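Local coordinates for protein glycerate dehydrogenase (Bacillus sp. 5mfcol3.1, PDB 6P2I) that acts as an asymmetric, NADPH-dependent imine reductase that intercepts the acyclic imino acids produced by a partner oxidase, at residues I196-P201 against I208-K213; L224-T227 against N231-D234. All blocks are in the same frame, centred on the assembly; numbering follows the deposited sequence.

How the contacts relate
The two contacts sit side by side in the nucleotide-binding domain, their centres about 5 Å apart, and follow one another along the chain. Strands 195-198 and 223-226 are neighbours in the parallel sheet, where Ile-225 N lies 2.7 Å from Ile-196 O, a probable hydrogen bond. On the loop side, Ile-208 N of contact 1 probably bonds to Asn-231 O of contact 2 at 2.9 Å. Both contacts reach the NADP: 196-201 runs along the adenine, its ribose and the nicotinamide ribose, whereas Thr-227 of contact 2 holds the carboxamide. D-arginine is farther off, about 12 Å from the Ile-200 side chain and 11 Å from that of Asn-226.

Contact 1. Residues I196-P201 against I208-K213; sequences ISLHIP and IILTEK. With NAP (NADP nicotinamide-adenine-dinucleotide phosphate), chain C.
Ile-200 and Ile-209 meet through a single pair of methyls, and the Ile-200 methyl also packs on the adenine of the cofactor. Ile-200 CD1 lies over the face of the adenine, 3.4 Å from NADP C4A, and 4.2 Å from Ile-209 CD1. The Ile-200 chain is fully extended: CG1 is anti to the backbone N (chi1 -170°) and CD1 carries straight on (chi2 179°), which sends the methyl out over one face of the base. Ile-209 has nearly the same torsions and brings its own CD1 in from the loop.

Deeper in, Leu-198 and Leu-210 reach toward each other tip to tip, Leu-198 CD1 4.0 Å from Leu-210 CD1. Leu-198 is modelled in two conformers, and this distance belongs to one of them. No hydrogen bond joins 196-201 to 208-213; the contact is held by aliphatic branches alone.

In the Rossmann-type fold this is the end of strand 195-198 and the connection that leads through helix 212-215 to strand 223-226, a beta-alpha-beta unit. Leu-210 is the centre of an inverse gamma turn, and in the next step Thr-211 takes the N-cap, its OG1 accepting from Leu-214 N. Met-190 of helix 186-192 packs on Leu-210, and Ile-186 of that helix on Ile-209.

Past the strand the chain runs along the cofactor. Pro-201 CA comes within 3.2 Å of O3D, a hydroxyl oxygen of the nicotinamide ribose of the NADP, and His-199 O lies 3.5 Å from C4B of the adenosine ribose. The imidazole itself turns back toward the strand, where His-199 NE2 gives Ser-197 OG a weak bond, bent to 116° at the hydrogen.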
loop_
_atom_site.group_PDB
_atom_site.type_symbol
_atom_site.label_atom_id
_atom_site.label_comp_id
_atom_site.label_asym_id
_atom_site.label_seq_id
_atom_site.Cartn_x
_atom_site.Cartn_y
_atom_site.Cartn_z
ATOM N N ILE A 196 10.239 -1.989 -10.038
ATOM C CA ILE A 196 10.841 -3.288 -10.308
ATOM C C ILE A 196 10.565 -4.168 -9.106
ATOM O O ILE A 196 10.786 -3.743 -7.968
ATOM C CB ILE A 196 12.355 -3.179 -10.558
ATOM C CG1 ILE A 196 12.637 -2.318 -11.784
ATOM C CG2 ILE A 196 12.981 -4.579 -10.693
ATOM C CD1 ILE A 196 14.033 -1.721 -11.832
ATOM N N SER A 197 10.075 -5.385 -9.350
ATOM C CA SER A 197 9.793 -6.323 -8.263
ATOM C C SER A 197 10.362 -7.695 -8.598
ATOM O O SER A 197 10.149 -8.207 -9.702
ATOM C CB SER A 197 8.282 -6.420 -8.000
ATOM O OG SER A 197 8.011 -7.110 -6.798
ATOM N N LEU A 198 11.067 -8.298 -7.634
ATOM C CA LEU A 198 11.701 -9.599 -7.826
ATOM C C LEU A 198 10.772 -10.721 -7.372
ATOM O O LEU A 198 10.200 -10.656 -6.279
ATOM C CB LEU A 198 13.023 -9.675 -7.051
ATOM C CG LEU A 198 14.196 -8.908 -7.672
ATOM C CD1 LEU A 198 15.187 -8.452 -6.604
ATOM C CD2 LEU A 198 14.899 -9.769 -8.716
ATOM N N HIS A 199 10.643 -11.758 -8.207
ATOM C CA HIS A 199 9.799 -12.913 -7.914
ATOM C C HIS A 199 10.456 -14.163 -8.488
ATOM O O HIS A 199 9.896 -14.877 -9.310
ATOM C CB HIS A 199 8.393 -12.682 -8.455
ATOM C CG HIS A 199 7.734 -11.504 -7.827
ATOM N ND1 HIS A 199 7.323 -11.506 -6.509
ATOM C CD2 HIS A 199 7.486 -10.258 -8.300
ATOM C CE1 HIS A 199 6.816 -10.323 -6.211
ATOM N NE2 HIS A 199 6.903 -9.548 -7.277
ATOM N N ILE A 200 11.670 -14.434 -8.017
ATOM C CA ILE A 200 12.542 -15.438 -8.611
ATOM C C ILE A 200 13.210 -16.236 -7.497
ATOM O O ILE A 200 13.531 -15.673 -6.439
ATOM C CB ILE A 200 13.553 -14.748 -9.546
ATOM C CG1 ILE A 200 14.337 -15.737 -10.390
ATOM C CG2 ILE A 200 14.480 -13.815 -8.773
ATOM C CD1 ILE A 200 15.307 -15.053 -11.320
ATOM N N PRO A 201 13.390 -17.540 -7.667
ATOM C CA PRO A 201 14.090 -18.325 -6.645
ATOM C C PRO A 201 15.563 -17.973 -6.609
ATOM O O PRO A 201 16.155 -17.553 -7.607
ATOM C CB PRO A 201 13.878 -19.768 -7.103
ATOM C CG PRO A 201 13.772 -19.656 -8.583
ATOM C CD PRO A 201 12.982 -18.384 -8.807
ATOM N N ILE A 208 22.952 -12.565 -7.066
ATOM C CA ILE A 208 23.460 -11.291 -7.571
ATOM C C ILE A 208 23.044 -11.095 -9.025
ATOM O O ILE A 208 23.842 -10.645 -9.858
ATOM C CB ILE A 208 24.991 -11.185 -7.428
ATOM C CG1 ILE A 208 25.474 -11.860 -6.146
ATOM C CG2 ILE A 208 25.421 -9.718 -7.424
ATOM C CD1 ILE A 208 25.128 -11.090 -4.893
ATOM N N ILE A 209 21.797 -11.444 -9.345
ATOM C CA ILE A 209 21.316 -11.192 -10.699
ATOM C C ILE A 209 21.196 -9.693 -10.951
ATOM O O ILE A 209 21.408 -9.228 -12.078
ATOM C CB ILE A 209 19.987 -11.928 -10.954
ATOM C CG1 ILE A 209 19.676 -11.953 -12.455
ATOM C CG2 ILE A 209 18.846 -11.308 -10.153
ATOM C CD1 ILE A 209 18.335 -12.576 -12.804
ATOM N N LEU A 210 20.893 -8.911 -9.913
ATOM C CA LEU A 210 20.878 -7.448 -10.028
ATOM C C LEU A 210 22.283 -6.958 -9.702
ATOM O O LEU A 210 22.619 -6.660 -8.555
ATOM C CB LEU A 210 19.828 -6.832 -9.114
ATOM C CG LEU A 210 18.366 -6.991 -9.538
ATOM C CD1 LEU A 210 17.479 -5.992 -8.804
ATOM C CD2 LEU A 210 18.220 -6.849 -11.044
ATOM N N THR A 211 23.115 -6.888 -10.732
ATOM C CA THR A 211 24.492 -6.440 -10.604
ATOM C C THR A 211 24.553 -4.928 -10.394
ATOM O O THR A 211 23.570 -4.201 -10.587
ATOM C CB THR A 211 25.273 -6.823 -11.855
ATOM O OG1 THR A 211 24.658 -6.194 -12.983
ATOM C CG2 THR A 211 25.234 -8.327 -12.057
ATOM N N GLU A 212 25.739 -4.455 -9.999
ATOM C CA GLU A 212 25.969 -3.014 -9.933
ATOM C C GLU A 212 25.658 -2.351 -11.269
ATOM O O GLU A 212 25.031 -1.286 -11.312
ATOM C CB GLU A 212 27.413 -2.719 -9.517
ATOM C CG GLU A 212 27.727 -1.228 -9.430
ATOM C CD GLU A 212 29.162 -0.948 -9.032
ATOM O OE1 GLU A 212 29.904 -1.907 -8.742
ATOM O OE2 GLU A 212 29.548 0.239 -9.011
ATOM N N LYS A 213 26.090 -2.973 -12.372
ATOM C CA LYS A 213 25.831 -2.411 -13.696
ATOM C C LYS A 213 24.335 -2.300 -13.969
ATOM O O LYS A 213 23.846 -1.248 -14.398
ATOM C CB LYS A 213 26.507 -3.266 -14.769
ATOM C CG LYS A 213 26.424 -2.691 -16.174
HETATM P PA NAP C . 7.777 -19.827 -9.346
HETATM O O1A NAP C . 8.738 -20.994 -9.438
HETATM O O2A NAP C . 6.317 -20.047 -9.610
HETATM O O5B NAP C . 8.286 -18.703 -10.362
HETATM C C5B NAP C . 9.670 -18.400 -10.499
HETATM C C4B NAP C . 9.812 -17.461 -11.691
HETATM O O4B NAP C . 11.186 -17.077 -11.774
HETATM C C3B NAP C . 9.469 -18.145 -13.016
HETATM O O3B NAP C . 8.973 -17.157 -13.942
HETATM C C2B NAP C . 10.808 -18.626 -13.519
HETATM O O2B NAP C . 10.853 -18.770 -14.931
HETATM C C1B NAP C . 11.663 -17.455 -13.070
HETATM N N9A NAP C . 13.091 -17.811 -13.058
HETATM C C8A NAP C . 13.658 -18.881 -12.466
HETATM N N7A NAP C . 14.995 -18.888 -12.691
HETATM C C5A NAP C . 15.272 -17.816 -13.455
HETATM C C6A NAP C . 16.484 -17.224 -14.056
HETATM N N6A NAP C . 17.694 -17.808 -13.882
HETATM N N1A NAP C . 16.334 -16.091 -14.772
HETATM C C2A NAP C . 15.134 -15.496 -14.953
HETATM N N3A NAP C . 13.983 -15.969 -14.440
HETATM C C4A NAP C . 14.010 -17.111 -13.696
HETATM O O3 NAP C . 8.071 -19.155 -7.908
HETATM P PN NAP C . 7.060 -18.285 -7.008
HETATM O O1N NAP C . 6.039 -19.184 -6.357
HETATM O O2N NAP C . 6.562 -17.100 -7.803
HETATM O O5D NAP C . 8.068 -17.798 -5.856
HETATM C C5D NAP C . 9.211 -17.002 -6.189
HETATM C C4D NAP C . 10.067 -16.756 -4.953
HETATM O O4D NAP C . 9.331 -15.967 -4.023
HETATM C C3D NAP C . 10.407 -18.008 -4.158
HETATM O O3D NAP C . 11.523 -18.726 -4.707
HETATM C C2D NAP C . 10.685 -17.442 -2.774
HETATM O O2D NAP C . 12.094 -17.233 -2.617
HETATM C C1D NAP C . 9.927 -16.112 -2.741
HETATM N N1N NAP C . 8.900 -16.129 -1.691
HETATM C C2N NAP C . 8.913 -15.177 -0.741
HETATM C C3N NAP C . 7.968 -15.170 0.281
HETATM C C7N NAP C . 8.016 -14.110 1.354
HETATM O O7N NAP C . 7.400 -14.287 2.395
HETATM N N7N NAP C . 8.776 -13.018 1.189
HETATM C C4N NAP C . 6.995 -16.173 0.307
HETATM C C5N NAP C . 7.006 -17.158 -0.684
HETATM C C6N NAP C . 7.975 -17.102 -1.680
HETATM P P2B NAP C . 10.391 -20.113 -15.700
HETATM O O1X NAP C . 11.174 -21.244 -15.057
HETATM O O2X NAP C . 8.913 -20.230 -15.445
HETATM O O3X NAP C . 10.718 -19.814 -17.139
#

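Contact 2. Residues L224-T227 against N231-D234; sequences LINT and NLID. With NAP (NADP nicotinamide-adenine-dinucleotide phosphate), chain C.
Asn-226, the last residue of strand 223-226, has its CA 8.9 Å from that of Leu-232 as the chain doubles back alongside the strand through a 3-10 segment. The gap is bridged chiefly by Ile-233, whose CD1 reaches the strand and meets two side chains there: Leu-224 CD2 at 4.1 Å, methyl tip to methyl tip, and Asn-226 ND2 at 3.7 Å. Ile-233 CG1 stands anti to the carbonyl carbon (chi1 -51°), and the extended chi2 carries CD1 to this spot. Leu-232 CD1 comes only loosely near the amide, 4.4 Å from Asn-226 OD1. Leu-238 of helix 235-243 touches both Leu-224 and Ile-233.

One residue on from Asn-226, Thr-227 O accepts a nearly straight hydrogen bond from the nicotinamide amide, N7N at 2.8 Å and 167° at the hydrogen.

The amide of the buried Asn-226 meets an aliphatic methyl across the contact and finds its polar partners in the turn: OD1 accepts from Cys-228 N and ND2 donates to Arg-229 O. Bonded at both ends, the amide is fixed in rotation and ties the strand end to the backbone of Arg-229, a residue of the D-arginine pocket.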
loop_
_atom_site.group_PDB
_atom_site.type_symbol
_atom_site.label_atom_id
_atom_site.label_comp_id
_atom_site.label_asym_id
_atom_site.label_seq_id
_atom_site.Cartn_x
_atom_site.Cartn_y
_atom_site.Cartn_z
ATOM N N LEU A 224 12.323 -0.032 -6.180
ATOM C CA LEU A 224 12.708 -1.432 -6.239
ATOM C C LEU A 224 12.073 -2.168 -5.067
ATOM O O LEU A 224 12.188 -1.724 -3.920
ATOM C CB LEU A 224 14.228 -1.565 -6.196
ATOM C CG LEU A 224 14.800 -2.975 -6.100
ATOM C CD1 LEU A 224 14.395 -3.802 -7.300
ATOM C CD2 LEU A 224 16.328 -2.903 -5.958
ATOM N N ILE A 225 11.385 -3.268 -5.360
ATOM C CA ILE A 225 10.728 -4.099 -4.352
ATOM C C ILE A 225 11.389 -5.471 -4.364
ATOM O O ILE A 225 11.536 -6.079 -5.428
ATOM C CB ILE A 225 9.214 -4.227 -4.614
ATOM C CG1 ILE A 225 8.543 -2.845 -4.736
ATOM C CG2 ILE A 225 8.562 -5.085 -3.526
ATOM C CD1 ILE A 225 8.618 -2.014 -3.454
ATOM N N ASN A 226 11.780 -5.972 -3.186
ATOM C CA ASN A 226 12.311 -7.328 -3.095
ATOM C C ASN A 226 11.596 -8.097 -1.987
ATOM O O ASN A 226 11.876 -7.903 -0.800
ATOM C CB ASN A 226 13.820 -7.328 -2.873
ATOM C CG ASN A 226 14.408 -8.707 -3.054
ATOM O OD1 ASN A 226 13.759 -9.582 -3.635
ATOM N ND2 ASN A 226 15.617 -8.927 -2.537
ATOM N N THR A 227 10.671 -8.974 -2.379
ATOM C CA THR A 227 10.109 -9.965 -1.472
ATOM C C THR A 227 10.830 -11.302 -1.575
ATOM O O THR A 227 10.337 -12.296 -1.037
ATOM C CB THR A 227 8.617 -10.173 -1.735
ATOM O OG1 THR A 227 8.410 -10.545 -3.107
ATOM C CG2 THR A 227 7.826 -8.891 -1.483
ATOM N N ASN A 231 20.158 -11.889 -1.310
ATOM C CA ASN A 231 21.296 -12.331 -2.104
ATOM C C ASN A 231 21.077 -12.228 -3.607
ATOM O O ASN A 231 22.035 -12.424 -4.365
ATOM C CB ASN A 231 21.615 -13.780 -1.733
ATOM C CG ASN A 231 21.476 -14.030 -0.250
ATOM O OD1 ASN A 231 20.361 -14.154 0.280
ATOM N ND2 ASN A 231 22.609 -14.076 0.443
ATOM N N LEU A 232 19.850 -11.954 -4.057
ATOM C CA LEU A 232 19.603 -11.755 -5.479
ATOM C C LEU A 232 20.196 -10.450 -5.978
ATOM O O LEU A 232 20.341 -10.273 -7.192
ATOM C CB LEU A 232 18.098 -11.763 -5.764
ATOM C CG LEU A 232 17.360 -13.064 -5.453
ATOM C CD1 LEU A 232 15.890 -12.870 -5.644
ATOM C CD2 LEU A 232 17.862 -14.181 -6.357
ATOM N N ILE A 233 20.521 -9.531 -5.074
ATOM C CA ILE A 233 20.980 -8.190 -5.417
ATOM C C ILE A 233 22.415 -8.027 -4.941
ATOM O O ILE A 233 22.789 -8.563 -3.892
ATOM C CB ILE A 233 20.084 -7.112 -4.769
ATOM C CG1 ILE A 233 18.607 -7.394 -5.061
ATOM C CG2 ILE A 233 20.501 -5.720 -5.229
ATOM C CD1 ILE A 233 17.653 -6.415 -4.382
ATOM N N ASP A 234 23.217 -7.291 -5.715
ATOM C CA ASP A 234 24.463 -6.753 -5.179
ATOM C C ASP A 234 24.089 -5.739 -4.105
ATOM O O ASP A 234 23.851 -4.562 -4.405
ATOM C CB ASP A 234 25.314 -6.115 -6.282
ATOM C CG ASP A 234 26.685 -5.658 -5.794
ATOM O OD1 ASP A 234 26.831 -5.255 -4.616
ATOM O OD2 ASP A 234 27.629 -5.685 -6.613
HETATM P PA NAP C . 7.777 -19.827 -9.346
HETATM O O1A NAP C . 8.738 -20.994 -9.438
HETATM O O2A NAP C . 6.317 -20.047 -9.610
HETATM O O5B NAP C . 8.286 -18.703 -10.362
HETATM C C5B NAP C . 9.670 -18.400 -10.499
HETATM C C4B NAP C . 9.812 -17.461 -11.691
HETATM O O4B NAP C . 11.186 -17.077 -11.774
HETATM C C3B NAP C . 9.469 -18.145 -13.016
HETATM O O3B NAP C . 8.973 -17.157 -13.942
HETATM C C2B NAP C . 10.808 -18.626 -13.519
HETATM O O2B NAP C . 10.853 -18.770 -14.931
HETATM C C1B NAP C . 11.663 -17.455 -13.070
HETATM N N9A NAP C . 13.091 -17.811 -13.058
HETATM C C8A NAP C . 13.658 -18.881 -12.466
HETATM N N7A NAP C . 14.995 -18.888 -12.691
HETATM C C5A NAP C . 15.272 -17.816 -13.455
HETATM C C6A NAP C . 16.484 -17.224 -14.056
HETATM N N6A NAP C . 17.694 -17.808 -13.882
HETATM N N1A NAP C . 16.334 -16.091 -14.772
HETATM C C2A NAP C . 15.134 -15.496 -14.953
HETATM N N3A NAP C . 13.983 -15.969 -14.440
HETATM C C4A NAP C . 14.010 -17.111 -13.696
HETATM O O3 NAP C . 8.071 -19.155 -7.908
HETATM P PN NAP C . 7.060 -18.285 -7.008
HETATM O O1N NAP C . 6.039 -19.184 -6.357
HETATM O O2N NAP C . 6.562 -17.100 -7.803
HETATM O O5D NAP C . 8.068 -17.798 -5.856
HETATM C C5D NAP C . 9.211 -17.002 -6.189
HETATM C C4D NAP C . 10.067 -16.756 -4.953
HETATM O O4D NAP C . 9.331 -15.967 -4.023
HETATM C C3D NAP C . 10.407 -18.008 -4.158
HETATM O O3D NAP C . 11.523 -18.726 -4.707
HETATM C C2D NAP C . 10.685 -17.442 -2.774
HETATM O O2D NAP C . 12.094 -17.233 -2.617
HETATM C C1D NAP C . 9.927 -16.112 -2.741
HETATM N N1N NAP C . 8.900 -16.129 -1.691
HETATM C C2N NAP C . 8.913 -15.177 -0.741
HETATM C C3N NAP C . 7.968 -15.170 0.281
HETATM C C7N NAP C . 8.016 -14.110 1.354
HETATM O O7N NAP C . 7.400 -14.287 2.395
HETATM N N7N NAP C . 8.776 -13.018 1.189
HETATM C C4N NAP C . 6.995 -16.173 0.307
HETATM C C5N NAP C . 7.006 -17.158 -0.684
HETATM C C6N NAP C . 7.975 -17.102 -1.680
HETATM P P2B NAP C . 10.391 -20.113 -15.700
HETATM O O1X NAP C . 11.174 -21.244 -15.057
HETATM O O2X NAP C . 8.913 -20.230 -15.445
HETATM O O3X NAP C . 10.718 -19.814 -17.139
#